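Local atomic coordinates of kinesin-like protein KIF19 (Mus musculus, PDB entry 5GSZ), a protein that moves toward microtubule plus ends as a kinesin-8 motor and depolymerizes microtubules at ciliary tips, thereby regulating the length of motile cilia. Residues D300-L303 / T304-L307; E332-N335 / T336-A340. All blocks are in the same frame, centred on the assembly; numbering follows the deposited sequence.

Interaction 1 (D300-L303 / T304-L307); sequences DSKL and TRLL
Ser301 is the N-cap of helix 302-307, a short helix of the kinesin motor domain, and its hydroxyl meets Thr304 in the first turn. Two bonds converge on it: Ser301 OG accepts the capping bond from Thr304 N at 3.2 Å and a second bond from the Thr304 OG1 hydroxyl at 3.0 Å. Ser301 OG can face the first turn because it sits between its own backbone N and carbonyl carbon (chi1 55°). Glu156 takes the backbone N-H of Lys302.

Backbone bonds of the first turns follow: Arg305 N to Ser301 O, nearly linear at 175°, then Leu306 N to Lys302 O and Leu307 N to Leu303 O.

Apolar contact comes from Leu303 CD1, which meets Leu307 CD1 at 3.7 Å, while Leu306 and Leu307 also rest on Phe247 of strand 242-250, fixing the helix to the central sheet.

The charged side chains lie on another flank. Lys302 and Arg305 run side by side in the same direction, two like charges close together. Asp300 contributes carbon rather than charge, its CB lying 3.7 Å from Arg305 CG, and Asp300 O lies 3.4 Å from Arg305 CD, near the guanidinium plane and at its edge.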
loop_
_atom_site.group_PDB
_atom_site.type_symbol
_atom_site.label_atom_id
_atom_site.label_comp_id
_atom_site.label_asym_id
_atom_site.label_seq_id
_atom_site.Cartn_x
_atom_site.Cartn_y
_atom_site.Cartn_z
ATOM N N ASP A 300 10.353 16.690 2.139
ATOM C CA ASP A 300 9.359 15.627 2.164
ATOM C C ASP A 300 9.092 15.130 0.751
ATOM O O ASP A 300 8.951 15.924 -0.181
ATOM C CB ASP A 300 8.065 16.133 2.796
ATOM C CG ASP A 300 8.253 16.537 4.246
ATOM O OD1 ASP A 300 9.322 16.202 4.815
ATOM O OD2 ASP A 300 7.333 17.173 4.819
ATOM N N SER A 301 9.034 13.812 0.586
ATOM C CA SER A 301 8.678 13.255 -0.708
ATOM C C SER A 301 7.257 13.669 -1.080
ATOM O O SER A 301 6.466 14.096 -0.234
ATOM C CB SER A 301 8.802 11.737 -0.678
ATOM O OG SER A 301 8.018 11.204 0.371
ATOM N N LYS A 302 6.940 13.568 -2.373
ATOM C CA LYS A 302 5.566 13.820 -2.791
ATOM C C LYS A 302 4.592 12.942 -2.007
ATOM O O LYS A 302 3.545 13.418 -1.554
ATOM C CB LYS A 302 5.411 13.594 -4.298
ATOM C CG LYS A 302 6.392 14.383 -5.155
ATOM C CD LYS A 302 6.204 15.903 -5.027
ATOM C CE LYS A 302 7.392 16.657 -5.615
ATOM N NZ LYS A 302 8.625 16.441 -4.782
ATOM N N LEU A 303 4.938 11.663 -1.796
ATOM C CA LEU A 303 3.999 10.778 -1.120
ATOM C C LEU A 303 3.818 11.173 0.332
ATOM O O LEU A 303 2.700 11.102 0.852
ATOM C CB LEU A 303 4.448 9.323 -1.250
ATOM C CG LEU A 303 3.697 8.236 -0.470
ATOM C CD1 LEU A 303 2.245 8.213 -0.874
ATOM C CD2 LEU A 303 4.312 6.861 -0.698
ATOM N N THR A 304 4.883 11.630 0.994
ATOM C CA THR A 304 4.747 12.113 2.371
ATOM C C THR A 304 3.857 13.347 2.441
ATOM O O THR A 304 2.958 13.433 3.292
ATOM C CB THR A 304 6.113 12.436 2.967
ATOM O OG1 THR A 304 6.874 11.235 3.106
ATOM C CG2 THR A 304 5.936 13.068 4.322
ATOM N N ARG A 305 4.116 14.326 1.569
ATOM C CA ARG A 305 3.304 15.540 1.559
ATOM C C ARG A 305 1.841 15.217 1.272
ATOM O O ARG A 305 0.944 15.757 1.925
ATOM C CB ARG A 305 3.862 16.548 0.542
ATOM C CG ARG A 305 5.087 17.342 1.053
ATOM C CD ARG A 305 6.091 17.715 -0.062
ATOM N NE ARG A 305 5.565 18.668 -1.039
ATOM C CZ ARG A 305 6.149 18.947 -2.204
ATOM N NH1 ARG A 305 7.283 18.340 -2.549
ATOM N NH2 ARG A 305 5.594 19.823 -3.035
ATOM N N LEU A 306 1.580 14.304 0.329
ATOM C CA LEU A 306 0.193 13.945 0.032
ATOM C C LEU A 306 -0.497 13.304 1.234
ATOM O O LEU A 306 -1.690 13.525 1.453
ATOM C CB LEU A 306 0.134 13.014 -1.181
ATOM C CG LEU A 306 -1.220 12.347 -1.421
ATOM C CD1 LEU A 306 -2.212 13.426 -1.792
ATOM C CD2 LEU A 306 -1.191 11.286 -2.517
ATOM N N LEU A 307 0.227 12.532 2.030
ATOM C CA LEU A 307 -0.354 11.809 3.148
ATOM C C LEU A 307 -0.302 12.577 4.467
ATOM O O LEU A 307 -0.733 12.033 5.486
ATOM C CB LEU A 307 0.343 10.454 3.309
ATOM C CG LEU A 307 0.141 9.453 2.166
ATOM C CD1 LEU A 307 0.708 8.111 2.526
ATOM C CD2 LEU A 307 -1.329 9.302 1.811
#

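Interaction 2 (E332-N335 / T336-A340); sequences ESRN and TLTYA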
loop_
_atom_site.group_PDB
_atom_site.type_symbol
_atom_site.label_atom_id
_atom_site.label_comp_id
_atom_site.label_asym_id
_atom_site.label_seq_id
_atom_site.Cartn_x
_atom_site.Cartn_y
_atom_site.Cartn_z
ATOM N N GLU A 332 15.747 -11.145 0.330
ATOM C CA GLU A 332 14.677 -10.155 0.336
ATOM C C GLU A 332 13.570 -10.529 1.307
ATOM O O GLU A 332 13.012 -9.654 1.971
ATOM C CB GLU A 332 14.066 -9.969 -1.039
ATOM C CG GLU A 332 15.014 -10.016 -2.173
ATOM C CD GLU A 332 14.308 -9.693 -3.469
ATOM O OE1 GLU A 332 13.296 -10.381 -3.777
ATOM O OE2 GLU A 332 14.753 -8.746 -4.160
ATOM N N SER A 333 13.204 -11.811 1.383
ATOM C CA SER A 333 12.125 -12.177 2.290
ATOM C C SER A 333 12.493 -11.827 3.722
ATOM O O SER A 333 11.659 -11.318 4.482
ATOM C CB SER A 333 11.780 -13.661 2.151
ATOM O OG SER A 333 11.119 -13.922 0.920
ATOM N N ARG A 334 13.753 -12.059 4.094
ATOM C CA ARG A 334 14.200 -11.768 5.451
ATOM C C ARG A 334 14.251 -10.263 5.715
ATOM O O ARG A 334 13.846 -9.802 6.785
ATOM C CB ARG A 334 15.565 -12.415 5.703
ATOM C CG ARG A 334 16.268 -11.868 6.933
ATOM C CD ARG A 334 17.563 -12.586 7.231
ATOM N NE ARG A 334 18.556 -12.400 6.177
ATOM C CZ ARG A 334 19.793 -12.865 6.250
ATOM N NH1 ARG A 334 20.169 -13.528 7.325
ATOM N NH2 ARG A 334 20.641 -12.677 5.254
ATOM N N ASN A 335 14.723 -9.476 4.754
ATOM C CA ASN A 335 14.602 -8.033 4.890
ATOM C C ASN A 335 13.146 -7.629 5.095
ATOM O O ASN A 335 12.827 -6.837 5.988
ATOM C CB ASN A 335 15.205 -7.337 3.670
ATOM C CG ASN A 335 16.710 -7.472 3.621
ATOM O OD1 ASN A 335 17.337 -7.829 4.620
ATOM N ND2 ASN A 335 17.301 -7.178 2.472
ATOM N N THR A 336 12.241 -8.193 4.299
ATOM C CA THR A 336 10.844 -7.793 4.401
ATOM C C THR A 336 10.273 -8.182 5.759
ATOM O O THR A 336 9.725 -7.335 6.479
ATOM C CB THR A 336 10.027 -8.399 3.252
ATOM O OG1 THR A 336 10.641 -8.060 2.003
ATOM C CG2 THR A 336 8.596 -7.868 3.250
ATOM N N LEU A 337 10.431 -9.456 6.141
ATOM C CA LEU A 337 9.877 -9.937 7.406
ATOM C C LEU A 337 10.453 -9.194 8.609
ATOM O O LEU A 337 9.744 -8.987 9.601
ATOM C CB LEU A 337 10.133 -11.427 7.541
ATOM C CG LEU A 337 9.433 -12.306 6.527
ATOM C CD1 LEU A 337 10.254 -13.541 6.320
ATOM C CD2 LEU A 337 8.112 -12.689 7.082
ATOM N N THR A 338 11.730 -8.795 8.543
ATOM C CA THR A 338 12.326 -7.955 9.581
ATOM C C THR A 338 11.656 -6.584 9.647
ATOM O O THR A 338 11.405 -6.045 10.732
ATOM C CB THR A 338 13.816 -7.784 9.303
ATOM O OG1 THR A 338 14.455 -9.053 9.425
ATOM C CG2 THR A 338 14.459 -6.745 10.263
ATOM N N TYR A 339 11.406 -5.990 8.485
ATOM C CA TYR A 339 10.853 -4.650 8.438
ATOM C C TYR A 339 9.439 -4.631 9.001
ATOM O O TYR A 339 9.077 -3.722 9.755
ATOM C CB TYR A 339 10.903 -4.158 6.995
ATOM C CG TYR A 339 10.318 -2.797 6.748
ATOM C CD1 TYR A 339 11.033 -1.647 7.046
ATOM C CD2 TYR A 339 9.050 -2.662 6.187
ATOM C CE1 TYR A 339 10.491 -0.396 6.805
ATOM C CE2 TYR A 339 8.504 -1.427 5.951
ATOM C CZ TYR A 339 9.227 -0.298 6.256
ATOM O OH TYR A 339 8.680 0.933 6.015
ATOM N N ALA A 340 8.646 -5.657 8.694
ATOM C CA ALA A 340 7.250 -5.722 9.105
ATOM C C ALA A 340 7.036 -6.467 10.409
ATOM O O ALA A 340 5.922 -6.438 10.935
ATOM C CB ALA A 340 6.405 -6.395 8.016
#
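Glu332 O is gripped twice by Thr336, by the backbone N at 2.9 Å and by the hydroxyl OG1, also at 2.9 Å, in helix 330-340 of the kinesin motor domain. The hydroxyl comes in above the carbonyl plane, 38° out of it. Thr336 OG1 lies opposite its own carbonyl carbon and beside its backbone N (chi1 -54°), which turns it back toward the preceding turn, with CG2 anti to the backbone N.

The same device recurs two residues later. Arg334 O receives Thr338 OG1 at 2.8 Å and Thr338 N at 2.9 Å, and here the two donors arrive from opposite faces of the carbonyl plane. The Arg334 and Thr338 side chains lie alongside each other, pointing the same way.

Between these forks, Leu337 N reaches Ser333 O in an almost straight bond (173°), and Leu337 CG and CD1 both lie beside that oxygen. The Ser333 hydroxyl instead bonds to Ser324 O. Leu337 continues onto Val42 and Leu44 of strand 41-45, whereas Thr336 touches Ala321 and Ile323 of the central sheet and Pro105, a residue of the ADP pocket.

With an alanine here in place of Thr336, lacking OG1 and CG2, Glu332 O would probably be left to the backbone N alone, and a gap is likely to open toward Ile323 and Pro105. Thr336 thus does two jobs: its hydroxyl is folded into the backbone bonding of the previous turn, so that a buried polar group is satisfied locally, and its side chain also packs against Ala321, Ile323 and Pro105 beside the nucleotide-binding loop.

Both interactions are local, within single helices of one motor domain, yet they illustrate different uses of a hydroxyl. In interaction 1 a serine hydroxyl accepts at the helix start, in place of the carbonyl of a preceding turn; in interaction 2, farther along a longer helix, threonine hydroxyls donate to carbonyls that the backbone already engages. Interaction 1 is largely at the surface, with charged side chains on its flank and leucines against strand 242-250. Interaction 2 is partly buried, wedged between strand 315-323 and the small sheet that includes strand 41-45, and lies close to the nucleotide-binding loop. Their nearest atoms are about 10 Å apart, so the two do not touch, although both helices adjoin the same central sheet.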